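PDB 1OHU: apoptosis regulator ced-9 from Caenorhabditis elegans, which sequesters the cell-death activator CED-4 and so holds back apoptosis until EGL-1 binds and releases it. Local coordinates for residues H46-V51 with D156-G161; D12-V17 with F138-I143. The protein carries 3 engineered substitutions. All coordinates share one frame; numbering follows the deposited sequence.

Contact 1: residues H46-V51 with D156-G161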
ATOM      1  N   HIS A  46      -8.882   5.005   5.028  1.00 44.75           N
ATOM      2  CA  HIS A  46      -8.472   4.703   3.657  1.00 43.38           C
ATOM      3  C   HIS A  46      -8.019   6.013   3.024  1.00 43.20           C
ATOM      4  O   HIS A  46      -6.964   6.090   2.392  1.00 41.74           O
ATOM      5  CB  HIS A  46      -9.642   4.164   2.818  1.00 41.59           C
ATOM      6  CG  HIS A  46     -10.154   2.827   3.250  1.00 37.99           C
ATOM      7  ND1 HIS A  46      -9.392   1.926   3.960  1.00 39.89           N
ATOM      8  CD2 HIS A  46     -11.336   2.211   3.007  1.00 36.61           C
ATOM      9  CE1 HIS A  46     -10.080   0.810   4.133  1.00 37.73           C
ATOM     10  NE2 HIS A  46     -11.261   0.958   3.564  1.00 37.49           N
ATOM     11  N   GLU A  47      -8.846   7.039   3.194  1.00 44.09           N
ATOM     12  CA  GLU A  47      -8.569   8.357   2.646  1.00 45.15           C
ATOM     13  C   GLU A  47      -7.291   8.954   3.215  1.00 44.68           C
ATOM     14  O   GLU A  47      -6.658   9.802   2.581  1.00 43.93           O
ATOM     15  CB  GLU A  47      -9.768   9.274   2.884  1.00 47.09           C
ATOM     16  CG  GLU A  47     -10.834   9.131   1.804  1.00 51.89           C
ATOM     17  CD  GLU A  47     -12.208   9.601   2.242  1.00 55.60           C
ATOM     18  OE1 GLU A  47     -12.318  10.708   2.815  1.00 59.95           O
ATOM     19  OE2 GLU A  47     -13.188   8.862   2.001  1.00 57.57           O
HETATM   20  N   MSE A  48      -6.903   8.502   4.403  1.00 44.40           N
HETATM   21  CA  MSE A  48      -5.674   8.982   5.020  1.00 44.24           C
HETATM   22  C   MSE A  48      -4.519   8.171   4.456  1.00 43.41           C
HETATM   23  O   MSE A  48      -3.379   8.635   4.431  1.00 43.72           O
HETATM   24  CB  MSE A  48      -5.729   8.820   6.541  1.00 45.27           C
HETATM   25  CG  MSE A  48      -4.449   9.229   7.281  1.00 47.98           C
HETATM   26 SE   MSE A  48      -3.881  11.086   7.038  1.00 51.67          SE
HETATM   27  CE  MSE A  48      -5.518  11.871   6.365  1.00 47.12           C
HETATM   28  N   MSE A  49      -4.818   6.954   4.006  1.00 41.98           N
HETATM   29  CA  MSE A  49      -3.796   6.085   3.431  1.00 40.18           C
HETATM   30  C   MSE A  49      -3.483   6.526   2.007  1.00 39.37           C
HETATM   31  O   MSE A  49      -2.387   6.277   1.503  1.00 39.55           O
HETATM   32  CB  MSE A  49      -4.260   4.624   3.433  1.00 40.85           C
HETATM   33  CG  MSE A  49      -3.253   3.638   2.850  1.00 36.42           C
HETATM   34 SE   MSE A  49      -1.551   3.616   3.762  1.00 40.06          SE
HETATM   35  CE  MSE A  49      -2.038   2.575   5.312  1.00 37.64           C
ATOM     36  N   ARG A  50      -4.444   7.185   1.364  1.00 38.18           N
ATOM     37  CA  ARG A  50      -4.250   7.673   0.004  1.00 38.26           C
ATOM     38  C   ARG A  50      -3.233   8.797   0.005  1.00 38.99           C
ATOM     39  O   ARG A  50      -2.383   8.876  -0.879  1.00 39.07           O
ATOM     40  CB  ARG A  50      -5.555   8.197  -0.591  1.00 36.83           C
ATOM     41  CG  ARG A  50      -6.636   7.153  -0.790  1.00 35.79           C
ATOM     42  CD  ARG A  50      -7.881   7.782  -1.414  1.00 34.67           C
ATOM     43  NE  ARG A  50      -9.004   6.858  -1.448  1.00 33.82           N
ATOM     44  CZ  ARG A  50     -10.191   7.140  -1.975  1.00 34.84           C
ATOM     45  NH1 ARG A  50     -10.411   8.330  -2.513  1.00 35.23           N
ATOM     46  NH2 ARG A  50     -11.157   6.231  -1.970  1.00 31.97           N
ATOM     47  N   VAL A  51      -3.330   9.675   0.999  1.00 39.79           N
ATOM     48  CA  VAL A  51      -2.408  10.798   1.109  1.00 39.21           C
ATOM     49  C   VAL A  51      -1.026  10.299   1.483  1.00 38.76           C
ATOM     50  O   VAL A  51      -0.032  10.676   0.869  1.00 39.61           O
ATOM     51  CB  VAL A  51      -2.867  11.807   2.186  1.00 40.08           C
ATOM     52  CG1 VAL A  51      -1.817  12.898   2.358  1.00 41.07           C
ATOM     53  CG2 VAL A  51      -4.204  12.415   1.793  1.00 39.03           C
ATOM     54  N   ASP A 156      -3.524   5.513  16.620  1.00 62.19           N
ATOM     55  CA  ASP A 156      -2.216   6.136  16.747  1.00 62.67           C
ATOM     56  C   ASP A 156      -1.765   6.527  15.336  1.00 62.03           C
ATOM     57  O   ASP A 156      -1.055   7.515  15.144  1.00 62.14           O
ATOM     58  CB  ASP A 156      -1.238   5.138  17.367  1.00 64.08           C
ATOM     59  CG  ASP A 156      -0.007   5.802  17.932  1.00 66.09           C
ATOM     60  OD1 ASP A 156       0.752   6.421  17.158  1.00 66.62           O
ATOM     61  OD2 ASP A 156       0.199   5.704  19.159  1.00 68.79           O
ATOM     62  N   PHE A 157      -2.200   5.738  14.356  1.00 60.28           N
ATOM     63  CA  PHE A 157      -1.876   5.964  12.949  1.00 57.81           C
ATOM     64  C   PHE A 157      -2.442   7.293  12.463  1.00 55.61           C
ATOM     65  O   PHE A 157      -1.724   8.109  11.882  1.00 53.96           O
ATOM     66  CB  PHE A 157      -2.443   4.820  12.096  1.00 58.87           C
ATOM     67  CG  PHE A 157      -2.397   5.076  10.610  1.00 58.73           C
ATOM     68  CD1 PHE A 157      -1.200   4.989   9.908  1.00 59.05           C
ATOM     69  CD2 PHE A 157      -3.558   5.398   9.912  1.00 58.04           C
ATOM     70  CE1 PHE A 157      -1.161   5.219   8.531  1.00 58.50           C
ATOM     71  CE2 PHE A 157      -3.529   5.629   8.539  1.00 58.31           C
ATOM     72  CZ  PHE A 157      -2.328   5.540   7.847  1.00 58.31           C
HETATM   73  N   MSE A 158      -3.732   7.503  12.703  1.00 53.50           N
HETATM   74  CA  MSE A 158      -4.397   8.726  12.279  1.00 53.88           C
HETATM   75  C   MSE A 158      -3.769   9.977  12.878  1.00 53.99           C
HETATM   76  O   MSE A 158      -3.640  11.001  12.202  1.00 53.01           O
HETATM   77  CB  MSE A 158      -5.883   8.666  12.639  1.00 53.96           C
HETATM   78  CG  MSE A 158      -6.656   7.611  11.863  1.00 54.13           C
HETATM   79 SE   MSE A 158      -6.564   7.880   9.945  1.00 54.63          SE
HETATM   80  CE  MSE A 158      -8.178   8.910   9.661  1.00 49.90           C
ATOM     81  N   THR A 159      -3.380   9.896  14.144  1.00 54.27           N
ATOM     82  CA  THR A 159      -2.761  11.032  14.816  1.00 55.82           C
ATOM     83  C   THR A 159      -1.477  11.426  14.095  1.00 55.90           C
ATOM     84  O   THR A 159      -1.299  12.582  13.708  1.00 57.76           O
ATOM     85  CB  THR A 159      -2.436  10.706  16.284  1.00 56.38           C
ATOM     86  OG1 THR A 159      -3.651  10.405  16.984  1.00 55.25           O
ATOM     87  CG2 THR A 159      -1.738  11.888  16.953  1.00 55.83           C
ATOM     88  N   LEU A 160      -0.582  10.460  13.916  1.00 55.35           N
ATOM     89  CA  LEU A 160       0.674  10.711  13.223  1.00 55.04           C
ATOM     90  C   LEU A 160       0.413  11.108  11.774  1.00 54.52           C
ATOM     91  O   LEU A 160       1.112  11.954  11.218  1.00 54.71           O
ATOM     92  CB  LEU A 160       1.569   9.467  13.269  1.00 55.56           C
ATOM     93  CG  LEU A 160       2.312   9.164  14.578  1.00 55.68           C
ATOM     94  CD1 LEU A 160       1.332   9.054  15.731  1.00 56.26           C
ATOM     95  CD2 LEU A 160       3.104   7.872  14.426  1.00 54.26           C
ATOM     96  N   GLY A 161      -0.602  10.501  11.171  1.00 54.69           N
ATOM     97  CA  GLY A 161      -0.937  10.803   9.792  1.00 55.85           C
ATOM     98  C   GLY A 161      -1.304  12.252   9.529  1.00 57.04           C
ATOM     99  O   GLY A 161      -0.714  12.898   8.664  1.00 57.52           O
TER
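The ring of Phe157 meets two consecutive selenomethionines of helix 44-71, each approaching it obliquely. Met48 CG lies 3.9 Å from Phe157 CE2, and Met49 CE reaches Phe157 CZ at the same 3.9 Å, so the far end of the ring fits between the two selenomethionine chains. Both selenomethionines start with CG anti to the backbone N (chi1 177° for Met48) and then bend at chi2 and chi3; in Met49 the two bends bring the terminal methyl to the ring. Met48 does more than touch the ring. Its CB stands 3.6 Å from Met158 SE, while its own selenium runs on to Gly161, 3.8 Å from Gly161 C. Here the partner offers bare backbone, so the selenium can rest directly on the opposing helix. The side chains that meet are all apolar, a worked example of how bent, unbranched side chains bridge two helical segments: the axes of segments 46-51 and 156-161 approach to 10.7 Å, at 43° to one another. Residues 156-161 belong to the probable BH2 motif. Trp154 meets the Phe157 ring edge-to-face and also touches Met49, which packs in addition on Leu104 and Ile108 of helix 101-118 and on Phe16 of helix 13-27.

Contact 2: residues D12-V17 with F138-I143; sequences DIEGFV and FIKTRI
Ile13 and Ile139 form the apolar centre of this contact, crossing at about a right angle. The Ile13 CD1 methyl lies 3.6 Å from Ile139 CG2, and Ile13 CG1 is almost as near the same branch. Ile139 can present that methyl because its CG2 is anti to the backbone N, with CG1 held beside the N (chi1 -61°). One turn farther along, Ile143 CD1 approaches Ile13 CG1 more loosely, at 4.2 Å. At the other branch of Ile13 the aliphatic stem of Lys140 joins in, with Lys140 CG 4.1 Å from Ile13 CG2. A single side chain at the start of helix 13-27 thus touches three residues of segment 138-143, and Ser136 of the same helix besides. Helix 101-118 adds to this apolar packing, since its Leu104 and Ile108 both touch Ile139.

Charge closes the outer side. Lys140, extended beyond CG, carries its ammonium to Glu14, whose chain bends at chi2 and crosses the lysine nearly at right angles. The two are modelled as a salt bridge, Lys140 NZ to Glu14 OE1 at 2.8 Å, although the exact position of that oxygen is doubtful.

The chemistry is graded, from buried branched carbons through a lysine stem to an ion pair on the more exposed side, where Lys140 lies. Three of the four residue pairs that join the start of the predicted BH4 motif to segment 138-143 meet through carbon atoms, while the charged pair, if its modelled geometry holds, would add an electrostatic link.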
ATOM      1  N   ASP A  12     -10.147  -4.067   8.024  1.00 37.48           N
ATOM      2  CA  ASP A  12      -9.405  -5.194   7.467  1.00 37.18           C
ATOM      3  C   ASP A  12      -8.373  -4.644   6.500  1.00 36.43           C
ATOM      4  O   ASP A  12      -8.649  -3.712   5.747  1.00 34.39           O
ATOM      5  CB  ASP A  12     -10.329  -6.166   6.726  1.00 36.38           C
ATOM      6  CG  ASP A  12     -11.221  -6.949   7.666  1.00 37.89           C
ATOM      7  OD1 ASP A  12     -10.716  -7.427   8.704  1.00 37.96           O
ATOM      8  OD2 ASP A  12     -12.423  -7.094   7.364  1.00 41.03           O
ATOM      9  N   ILE A  13      -7.179  -5.219   6.536  1.00 36.24           N
ATOM     10  CA  ILE A  13      -6.108  -4.780   5.666  1.00 36.67           C
ATOM     11  C   ILE A  13      -6.514  -4.766   4.191  1.00 35.40           C
ATOM     12  O   ILE A  13      -6.135  -3.859   3.459  1.00 35.87           O
ATOM     13  CB  ILE A  13      -4.842  -5.655   5.887  1.00 37.73           C
ATOM     14  CG1 ILE A  13      -3.768  -4.816   6.584  1.00 38.64           C
ATOM     15  CG2 ILE A  13      -4.329  -6.234   4.578  1.00 41.34           C
ATOM     16  CD1 ILE A  13      -3.450  -3.498   5.903  1.00 33.63           C
ATOM     17  N   GLU A  14      -7.294  -5.752   3.757  1.00 34.04           N
ATOM     18  CA  GLU A  14      -7.719  -5.803   2.361  1.00 32.35           C
ATOM     19  C   GLU A  14      -8.367  -4.512   1.911  1.00 31.71           C
ATOM     20  O   GLU A  14      -8.178  -4.080   0.769  1.00 31.44           O
ATOM     21  CB  GLU A  14      -8.699  -6.953   2.120  1.00 31.35           C
ATOM     22  CG  GLU A  14      -8.049  -8.315   2.168  1.00 32.44           C
ATOM     23  CD  GLU A  14      -7.675  -8.732   3.572  1.00 34.99           C
ATOM     24  OE1 GLU A  14      -6.873  -9.678   3.709  1.00 33.37           O
ATOM     25  OE2 GLU A  14      -8.193  -8.121   4.535  1.00 34.75           O
ATOM     26  N   GLY A  15      -9.138  -3.905   2.807  1.00 29.05           N
ATOM     27  CA  GLY A  15      -9.816  -2.666   2.481  1.00 28.68           C
ATOM     28  C   GLY A  15      -8.855  -1.558   2.101  1.00 29.11           C
ATOM     29  O   GLY A  15      -9.116  -0.801   1.169  1.00 30.86           O
ATOM     30  N   PHE A  16      -7.741  -1.455   2.819  1.00 30.02           N
ATOM     31  CA  PHE A  16      -6.757  -0.419   2.516  1.00 29.33           C
ATOM     32  C   PHE A  16      -6.048  -0.720   1.199  1.00 28.56           C
ATOM     33  O   PHE A  16      -5.857   0.168   0.363  1.00 27.58           O
ATOM     34  CB  PHE A  16      -5.701  -0.318   3.627  1.00 31.57           C
ATOM     35  CG  PHE A  16      -6.232   0.204   4.934  1.00 34.49           C
ATOM     36  CD1 PHE A  16      -6.983  -0.615   5.774  1.00 35.02           C
ATOM     37  CD2 PHE A  16      -5.977   1.516   5.326  1.00 34.85           C
ATOM     38  CE1 PHE A  16      -7.473  -0.133   6.986  1.00 36.81           C
ATOM     39  CE2 PHE A  16      -6.462   2.009   6.536  1.00 36.53           C
ATOM     40  CZ  PHE A  16      -7.211   1.182   7.369  1.00 36.37           C
ATOM     41  N   VAL A  17      -5.656  -1.975   1.018  1.00 26.35           N
ATOM     42  CA  VAL A  17      -4.946  -2.370  -0.193  1.00 24.36           C
ATOM     43  C   VAL A  17      -5.814  -2.151  -1.430  1.00 23.89           C
ATOM     44  O   VAL A  17      -5.360  -1.568  -2.410  1.00 24.46           O
ATOM     45  CB  VAL A  17      -4.499  -3.839  -0.124  1.00 22.67           C
ATOM     46  CG1 VAL A  17      -3.624  -4.163  -1.325  1.00 21.30           C
ATOM     47  CG2 VAL A  17      -3.741  -4.098   1.170  1.00 22.76           C
ATOM     48  N   PHE A 138       1.188 -10.162   3.520  1.00 32.31           N
ATOM     49  CA  PHE A 138       2.450  -9.765   4.129  1.00 33.15           C
ATOM     50  C   PHE A 138       2.218  -8.826   5.311  1.00 34.75           C
ATOM     51  O   PHE A 138       2.810  -9.000   6.375  1.00 36.68           O
ATOM     52  CB  PHE A 138       3.337  -9.091   3.076  1.00 32.74           C
ATOM     53  CG  PHE A 138       4.751  -8.858   3.520  1.00 32.45           C
ATOM     54  CD1 PHE A 138       5.091  -7.722   4.248  1.00 33.94           C
ATOM     55  CD2 PHE A 138       5.752  -9.764   3.189  1.00 31.04           C
ATOM     56  CE1 PHE A 138       6.409  -7.487   4.634  1.00 33.48           C
ATOM     57  CE2 PHE A 138       7.073  -9.541   3.568  1.00 32.26           C
ATOM     58  CZ  PHE A 138       7.405  -8.401   4.292  1.00 34.29           C
ATOM     59  N   ILE A 139       1.336  -7.851   5.122  1.00 34.10           N
ATOM     60  CA  ILE A 139       1.017  -6.867   6.151  1.00 35.14           C
ATOM     61  C   ILE A 139       0.210  -7.442   7.304  1.00 37.69           C
ATOM     62  O   ILE A 139       0.404  -7.052   8.456  1.00 39.00           O
ATOM     63  CB  ILE A 139       0.240  -5.674   5.551  1.00 33.61           C
ATOM     64  CG1 ILE A 139       1.093  -4.985   4.481  1.00 31.76           C
ATOM     65  CG2 ILE A 139      -0.116  -4.680   6.644  1.00 35.05           C
ATOM     66  CD1 ILE A 139       0.461  -3.739   3.899  1.00 31.63           C
ATOM     67  N   LYS A 140      -0.702  -8.357   6.988  1.00 39.68           N
ATOM     68  CA  LYS A 140      -1.545  -9.006   7.986  1.00 41.79           C
ATOM     69  C   LYS A 140      -0.705  -9.668   9.074  1.00 44.33           C
ATOM     70  O   LYS A 140      -0.866  -9.399  10.267  1.00 44.54           O
ATOM     71  CB  LYS A 140      -2.392 -10.089   7.330  1.00 41.66           C
ATOM     72  CG  LYS A 140      -3.716  -9.646   6.793  1.00 40.76           C
ATOM     73  CD  LYS A 140      -4.439 -10.857   6.264  1.00 39.81           C
ATOM     74  CE  LYS A 140      -5.915 -10.601   6.138  1.00 39.87           C
ATOM     75  NZ  LYS A 140      -6.578 -11.755   5.498  1.00 39.71           N
ATOM     76  N   THR A 141       0.170 -10.564   8.634  1.00 46.07           N
ATOM     77  CA  THR A 141       1.055 -11.297   9.520  1.00 48.04           C
ATOM     78  C   THR A 141       1.807 -10.326  10.426  1.00 50.18           C
ATOM     79  O   THR A 141       1.567 -10.267  11.632  1.00 52.05           O
ATOM     80  CB  THR A 141       2.079 -12.097   8.706  1.00 47.76           C
ATOM     81  OG1 THR A 141       1.404 -12.826   7.673  1.00 45.15           O
ATOM     82  CG2 THR A 141       2.827 -13.065   9.604  1.00 48.32           C
ATOM     83  N   ARG A 142       2.714  -9.564   9.825  1.00 51.08           N
ATOM     84  CA  ARG A 142       3.528  -8.595  10.544  1.00 50.94           C
ATOM     85  C   ARG A 142       2.734  -7.761  11.545  1.00 52.57           C
ATOM     86  O   ARG A 142       3.220  -7.480  12.637  1.00 53.32           O
ATOM     87  CB  ARG A 142       4.224  -7.659   9.556  1.00 50.63           C
ATOM     88  CG  ARG A 142       4.954  -8.359   8.409  1.00 50.71           C
ATOM     89  CD  ARG A 142       6.113  -9.179   8.903  1.00 50.73           C
ATOM     90  NE  ARG A 142       6.820  -9.884   7.835  1.00 50.48           N
ATOM     91  CZ  ARG A 142       6.246 -10.693   6.949  1.00 50.26           C
ATOM     92  NH1 ARG A 142       6.984 -11.295   6.028  1.00 51.79           N
ATOM     93  NH2 ARG A 142       4.935 -10.887   6.966  1.00 49.88           N
ATOM     94  N   ILE A 143       1.520  -7.354  11.186  1.00 53.52           N
ATOM     95  CA  ILE A 143       0.722  -6.542  12.101  1.00 55.10           C
ATOM     96  C   ILE A 143       0.202  -7.342  13.288  1.00 57.44           C
ATOM     97  O   ILE A 143       0.534  -7.052  14.437  1.00 57.53           O
ATOM     98  CB  ILE A 143      -0.493  -5.894  11.398  1.00 53.69           C
ATOM     99  CG1 ILE A 143      -0.028  -4.813  10.420  1.00 54.50           C
ATOM    100  CG2 ILE A 143      -1.425  -5.279  12.435  1.00 53.05           C
ATOM    101  CD1 ILE A 143      -1.168  -4.019   9.785  1.00 53.07           C
TER

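Overall arrangement
From the N terminus, the chain enters helix 13-27, whose first turn supplies one side of contact 2. It then passes to helix 44-71, whose start enters contact 1. Contact 2 closes its loop when the chain arrives at residues 138-143; contact 1 closes later, at residues 156-161 near the beginning of the last helix. The two loops therefore cross rather than nest. Their centres lie about 15 Å apart, yet they touch directly: His46 CE1 comes within 3.4 Å of Gly15 C. Together they tie the first two helices of this Bcl-2-family helical domain to helices 128-144 and 154-172 in its C-terminal part, with helix 101-118 touching residues of each contact.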